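Local atomic coordinates of alpha-glucosidase (Pseudoalteromonas sp. K8, PDB entry 5HQA), a protein that probably hydrolyses alpha-glucosidic bonds as a chloride-activated glycoside hydrolase of family 97 that carries calcium at its sugar-binding site. Residues A[186-198]-A[408-420]. Sequence-based numbering, arbitrary orientation.
Sequences EAALVDYAAMVLN and EWHDGQFMVNEYL
The N-terminal beta-sandwich and the catalytic (beta/alpha)8-type barrel of this family 97 enzyme meet here, where the loop linking strands 181-187 and 195-199 lies against Asp411, Gly412 and the first turns of helix 413-428. The direct hydrogen bonds of Asp191 to the helix converge on one carboxylate oxygen, OD1. Asn417 ND2 donates to Asp191 OD1 at 3.1 Å with an N-H...O angle of 165°, close to its own amide plane and on the anti side of the carboxylate. Gln413 NE2, 3.0 Å from Asp191 OD1, arrives from the opposite face, 54° out of the carboxylate plane. Two amides thus hold this oxygen, while Asp191 OD2 forms a salt bridge with Lys220. The extended chain of Gln413, with CG anti to the backbone N (chi1 176°), runs alongside Asp191, and its OE1 accepts from the backbone N of Lys219; both ends of the amide are therefore engaged by the sandwich, which should settle which end of the amide is oxygen and which nitrogen. A water extends the link, accepting from Asp191 N and donating to Asn417 OD1. Deeper in, Val416 points its two methyls into the bend of the loop: CG2 lies 3.9 Å from Leu189 CD2, the two side chains crossing at about a right angle, and CG1 packs against Leu189 O. Tyr192 O, buried without a hydrogen-bond partner, is approached instead by Val416 CG2 and by Gln413 CA, the latter in a CA-H...O contact of 3.4 Å. Gly412 is the helix N-cap; just before it, Asp411 OD2 is hydrogen-bonded to Thr210 OG1, on the sandwich side, and Asp411 CB packs 3.6 Å from Ala194 CB. Beside that methyl, Ala194 N donates to Asp411 O at 2.9 Å.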
loop_
_atom_site.group_PDB
_atom_site.type_symbol
_atom_site.label_atom_id
_atom_site.label_comp_id
_atom_site.label_asym_id
_atom_site.label_seq_id
_atom_site.Cartn_x
_atom_site.Cartn_y
_atom_site.Cartn_z
ATOM N N GLU A 186 -4.607 5.339 -9.318
ATOM C CA GLU A 186 -6.054 5.461 -9.386
ATOM C C GLU A 186 -6.624 5.403 -7.973
ATOM O O GLU A 186 -5.951 4.984 -7.026
ATOM C CB GLU A 186 -6.671 4.393 -10.303
ATOM C CG GLU A 186 -6.251 2.973 -10.049
ATOM C CD GLU A 186 -6.907 2.001 -11.034
ATOM O OE1 GLU A 186 -6.298 0.952 -11.329
ATOM O OE2 GLU A 186 -8.032 2.282 -11.512
ATOM N N ALA A 187 -7.870 5.850 -7.831
ATOM C CA ALA A 187 -8.501 5.897 -6.522
ATOM C C ALA A 187 -9.915 5.340 -6.603
ATOM O O ALA A 187 -10.612 5.530 -7.607
ATOM C CB ALA A 187 -8.526 7.336 -5.966
ATOM N N ALA A 188 -10.327 4.657 -5.528
ATOM C CA ALA A 188 -11.672 4.093 -5.388
ATOM C C ALA A 188 -11.949 3.058 -6.479
ATOM O O ALA A 188 -12.916 3.150 -7.241
ATOM C CB ALA A 188 -12.746 5.197 -5.382
ATOM N N LEU A 189 -11.087 2.044 -6.532
ATOM C CA LEU A 189 -11.229 0.976 -7.524
ATOM C C LEU A 189 -12.307 0.017 -7.033
ATOM O O LEU A 189 -12.044 -0.868 -6.213
ATOM C CB LEU A 189 -9.896 0.271 -7.747
ATOM C CG LEU A 189 -9.900 -0.953 -8.662
ATOM C CD1 LEU A 189 -10.471 -0.633 -10.048
ATOM C CD2 LEU A 189 -8.474 -1.500 -8.776
ATOM N N VAL A 190 -13.533 0.218 -7.523
ATOM C CA VAL A 190 -14.726 -0.492 -7.075
ATOM C C VAL A 190 -15.477 -0.993 -8.301
ATOM O O VAL A 190 -15.787 -0.203 -9.199
ATOM C CB VAL A 190 -15.651 0.416 -6.241
ATOM C CG1 VAL A 190 -16.914 -0.342 -5.833
ATOM C CG2 VAL A 190 -14.918 0.950 -5.022
ATOM N N ASP A 191 -15.776 -2.294 -8.332
ATOM C CA ASP A 191 -16.551 -2.909 -9.419
ATOM C C ASP A 191 -15.989 -2.546 -10.796
ATOM O O ASP A 191 -16.717 -2.161 -11.714
ATOM C CB ASP A 191 -18.032 -2.529 -9.331
ATOM C CG ASP A 191 -18.888 -3.320 -10.308
ATOM O OD1 ASP A 191 -18.561 -4.508 -10.532
ATOM O OD2 ASP A 191 -19.861 -2.759 -10.869
ATOM N N TYR A 192 -14.676 -2.682 -10.939
ATOM C CA TYR A 192 -14.005 -2.296 -12.168
ATOM C C TYR A 192 -12.677 -3.035 -12.203
ATOM O O TYR A 192 -12.234 -3.590 -11.194
ATOM C CB TYR A 192 -13.812 -0.780 -12.219
ATOM C CG TYR A 192 -13.675 -0.147 -13.594
ATOM C CD1 TYR A 192 -14.804 0.233 -14.326
ATOM C CD2 TYR A 192 -12.413 0.129 -14.133
ATOM C CE1 TYR A 192 -14.678 0.845 -15.570
ATOM C CE2 TYR A 192 -12.278 0.748 -15.377
ATOM C CZ TYR A 192 -13.416 1.098 -16.086
ATOM O OH TYR A 192 -13.284 1.711 -17.309
ATOM N N ALA A 193 -12.062 -3.059 -13.378
ATOM C CA ALA A 193 -10.773 -3.716 -13.562
ATOM C C ALA A 193 -9.642 -2.740 -13.260
ATOM O O ALA A 193 -9.726 -1.557 -13.601
ATOM C CB ALA A 193 -10.641 -4.240 -14.995
ATOM N N ALA A 194 -8.575 -3.239 -12.632
ATOM C CA ALA A 194 -7.434 -2.377 -12.349
ATOM C C ALA A 194 -6.801 -1.878 -13.642
ATOM O O ALA A 194 -6.796 -2.564 -14.666
ATOM C CB ALA A 194 -6.372 -3.107 -11.522
ATOM N N MET A 195 -6.248 -0.671 -13.574
ATOM C CA MET A 195 -5.533 -0.068 -14.688
ATOM C C MET A 195 -4.046 -0.396 -14.587
ATOM O O MET A 195 -3.408 -0.140 -13.561
ATOM C CB MET A 195 -5.749 1.443 -14.692
ATOM C CG MET A 195 -5.021 2.179 -15.800
ATOM S SD MET A 195 -5.361 3.962 -15.704
ATOM C CE MET A 195 -4.473 4.436 -14.206
ATOM N N VAL A 196 -3.511 -0.968 -15.649
ATOM C CA VAL A 196 -2.085 -1.079 -15.909
ATOM C C VAL A 196 -1.757 -0.034 -16.970
ATOM O O VAL A 196 -2.638 0.368 -17.734
ATOM C CB VAL A 196 -1.810 -2.528 -16.372
ATOM C CG1 VAL A 196 -0.642 -2.629 -17.303
ATOM C CG2 VAL A 196 -1.722 -3.466 -15.156
ATOM N N LEU A 197 -0.514 0.451 -17.015
ATOM C CA LEU A 197 -0.143 1.463 -18.002
ATOM C C LEU A 197 0.688 0.828 -19.107
ATOM O O LEU A 197 1.713 0.199 -18.837
ATOM C CB LEU A 197 0.627 2.620 -17.365
ATOM C CG LEU A 197 -0.190 3.410 -16.339
ATOM C CD1 LEU A 197 0.652 4.519 -15.713
ATOM C CD2 LEU A 197 -1.465 3.959 -16.988
ATOM N N ASN A 198 0.263 1.029 -20.352
ATOM C CA ASN A 198 0.858 0.380 -21.516
ATOM C C ASN A 198 1.400 1.485 -22.413
ATOM O O ASN A 198 0.624 2.257 -22.980
ATOM C CB ASN A 198 -0.204 -0.462 -22.228
ATOM C CG ASN A 198 0.330 -1.229 -23.424
ATOM O OD1 ASN A 198 1.368 -0.902 -23.994
ATOM N ND2 ASN A 198 -0.411 -2.254 -23.825
ATOM N N GLU A 408 -8.147 -16.396 -13.242
ATOM C CA GLU A 408 -8.353 -14.955 -13.271
ATOM C C GLU A 408 -7.105 -14.255 -12.748
ATOM O O GLU A 408 -6.238 -14.865 -12.115
ATOM C CB GLU A 408 -9.577 -14.547 -12.436
ATOM C CG GLU A 408 -10.860 -15.295 -12.792
ATOM C CD GLU A 408 -11.464 -14.899 -14.144
ATOM O OE1 GLU A 408 -10.977 -13.939 -14.785
ATOM O OE2 GLU A 408 -12.447 -15.557 -14.564
ATOM N N TRP A 409 -7.039 -12.951 -13.007
ATOM C CA TRP A 409 -6.003 -12.084 -12.469
ATOM C C TRP A 409 -6.381 -11.580 -11.083
ATOM O O TRP A 409 -7.560 -11.358 -10.782
ATOM C CB TRP A 409 -5.790 -10.885 -13.387
ATOM C CG TRP A 409 -5.166 -11.236 -14.699
ATOM C CD1 TRP A 409 -5.812 -11.544 -15.858
ATOM C CD2 TRP A 409 -3.762 -11.309 -14.986
ATOM N NE1 TRP A 409 -4.897 -11.815 -16.854
ATOM C CE2 TRP A 409 -3.631 -11.680 -16.344
ATOM C CE3 TRP A 409 -2.599 -11.088 -14.228
ATOM C CZ2 TRP A 409 -2.383 -11.839 -16.962
ATOM C CZ3 TRP A 409 -1.356 -11.264 -14.841
ATOM C CH2 TRP A 409 -1.262 -11.639 -16.193
ATOM N N HIS A 410 -5.358 -11.365 -10.244
ATOM C CA HIS A 410 -5.587 -10.747 -8.939
ATOM C C HIS A 410 -6.184 -9.357 -9.060
ATOM O O HIS A 410 -6.808 -8.886 -8.109
ATOM C CB HIS A 410 -4.285 -10.626 -8.142
ATOM C CG HIS A 410 -3.740 -11.933 -7.650
ATOM N ND1 HIS A 410 -3.174 -12.868 -8.490
ATOM C CD2 HIS A 410 -3.650 -12.445 -6.397
ATOM C CE1 HIS A 410 -2.774 -13.909 -7.777
ATOM N NE2 HIS A 410 -3.050 -13.675 -6.503
ATOM N N ASP A 411 -5.987 -8.674 -10.190
ATOM C CA ASP A 411 -6.399 -7.277 -10.298
ATOM C C ASP A 411 -7.467 -7.054 -11.372
ATOM O O ASP A 411 -7.686 -5.916 -11.804
ATOM C CB ASP A 411 -5.178 -6.368 -10.512
ATOM C CG ASP A 411 -4.319 -6.753 -11.717
ATOM O OD1 ASP A 411 -4.090 -7.960 -11.964
ATOM O OD2 ASP A 411 -3.824 -5.820 -12.402
ATOM N N GLY A 412 -8.172 -8.110 -11.791
ATOM C CA GLY A 412 -9.338 -7.921 -12.630
ATOM C C GLY A 412 -10.578 -7.534 -11.825
ATOM O O GLY A 412 -10.584 -7.536 -10.592
ATOM N N GLN A 413 -11.649 -7.190 -12.552
ATOM C CA GLN A 413 -12.914 -6.844 -11.900
ATOM C C GLN A 413 -13.397 -7.958 -10.972
ATOM O O GLN A 413 -13.889 -7.688 -9.869
ATOM C CB GLN A 413 -13.977 -6.534 -12.956
ATOM C CG GLN A 413 -15.368 -6.258 -12.392
ATOM C CD GLN A 413 -16.390 -6.040 -13.490
ATOM O OE1 GLN A 413 -16.254 -6.570 -14.594
ATOM N NE2 GLN A 413 -17.415 -5.248 -13.198
ATOM N N PHE A 414 -13.267 -9.218 -11.399
ATOM C CA PHE A 414 -13.718 -10.323 -10.557
ATOM C C PHE A 414 -13.049 -10.282 -9.186
ATOM O O PHE A 414 -13.722 -10.358 -8.150
ATOM C CB PHE A 414 -13.441 -11.672 -11.229
ATOM C CG PHE A 414 -13.651 -12.834 -10.302
ATOM C CD1 PHE A 414 -14.940 -13.282 -10.016
ATOM C CD2 PHE A 414 -12.571 -13.439 -9.661
ATOM C CE1 PHE A 414 -15.143 -14.333 -9.127
ATOM C CE2 PHE A 414 -12.772 -14.491 -8.767
ATOM C CZ PHE A 414 -14.057 -14.934 -8.504
ATOM N N MET A 415 -11.716 -10.183 -9.158
ATOM C CA MET A 415 -11.018 -10.206 -7.874
ATOM C C MET A 415 -11.203 -8.901 -7.113
ATOM O O MET A 415 -11.283 -8.911 -5.875
ATOM C CB MET A 415 -9.531 -10.515 -8.067
ATOM C CG MET A 415 -9.255 -12.018 -8.164
ATOM S SD MET A 415 -9.841 -12.931 -6.711
ATOM C CE MET A 415 -8.867 -12.217 -5.388
ATOM N N VAL A 416 -11.260 -7.767 -7.822
ATOM C CA VAL A 416 -11.564 -6.500 -7.155
ATOM C C VAL A 416 -12.828 -6.651 -6.315
ATOM O O VAL A 416 -12.863 -6.283 -5.135
ATOM C CB VAL A 416 -11.691 -5.362 -8.186
ATOM C CG1 VAL A 416 -12.429 -4.153 -7.583
ATOM C CG2 VAL A 416 -10.310 -4.959 -8.703
ATOM N N ASN A 417 -13.862 -7.260 -6.897
ATOM C CA ASN A 417 -15.100 -7.483 -6.159
ATOM C C ASN A 417 -14.939 -8.558 -5.088
ATOM O O ASN A 417 -15.560 -8.468 -4.019
ATOM C CB ASN A 417 -16.220 -7.860 -7.130
ATOM C CG ASN A 417 -16.678 -6.678 -7.968
ATOM O OD1 ASN A 417 -16.474 -5.525 -7.577
ATOM N ND2 ASN A 417 -17.289 -6.954 -9.124
ATOM N N GLU A 418 -14.114 -9.572 -5.357
ATOM C CA GLU A 418 -13.888 -10.643 -4.396
ATOM C C GLU A 418 -13.205 -10.122 -3.133
ATOM O O GLU A 418 -13.583 -10.494 -2.014
ATOM C CB GLU A 418 -13.060 -11.744 -5.063
ATOM C CG GLU A 418 -13.104 -13.082 -4.364
ATOM C CD GLU A 418 -14.475 -13.749 -4.412
ATOM O OE1 GLU A 418 -15.229 -13.567 -5.396
ATOM O OE2 GLU A 418 -14.794 -14.461 -3.438
ATOM N N TYR A 419 -12.200 -9.253 -3.286
ATOM C CA TYR A 419 -11.537 -8.691 -2.112
ATOM C C TYR A 419 -12.514 -7.887 -1.269
ATOM O O TYR A 419 -12.537 -8.002 -0.038
ATOM C CB TYR A 419 -10.371 -7.789 -2.520
ATOM C CG TYR A 419 -9.159 -8.471 -3.106
ATOM C CD1 TYR A 419 -8.377 -9.337 -2.339
ATOM C CD2 TYR A 419 -8.765 -8.209 -4.418
ATOM C CE1 TYR A 419 -7.243 -9.943 -2.885
ATOM C CE2 TYR A 419 -7.642 -8.805 -4.972
ATOM C CZ TYR A 419 -6.890 -9.673 -4.201
ATOM O OH TYR A 419 -5.767 -10.252 -4.744
ATOM N N LEU A 420 -13.308 -7.029 -1.917
ATOM C CA LEU A 420 -14.204 -6.167 -1.156
ATOM C C LEU A 420 -15.290 -6.978 -0.461
ATOM O O LEU A 420 -15.697 -6.633 0.652
ATOM C CB LEU A 420 -14.812 -5.095 -2.065
ATOM C CG LEU A 420 -15.617 -4.038 -1.300
ATOM C CD1 LEU A 420 -14.747 -3.358 -0.253
ATOM C CD2 LEU A 420 -16.237 -3.013 -2.238
HETATM O O HOH W 1 -15.521 -3.737 -5.755
#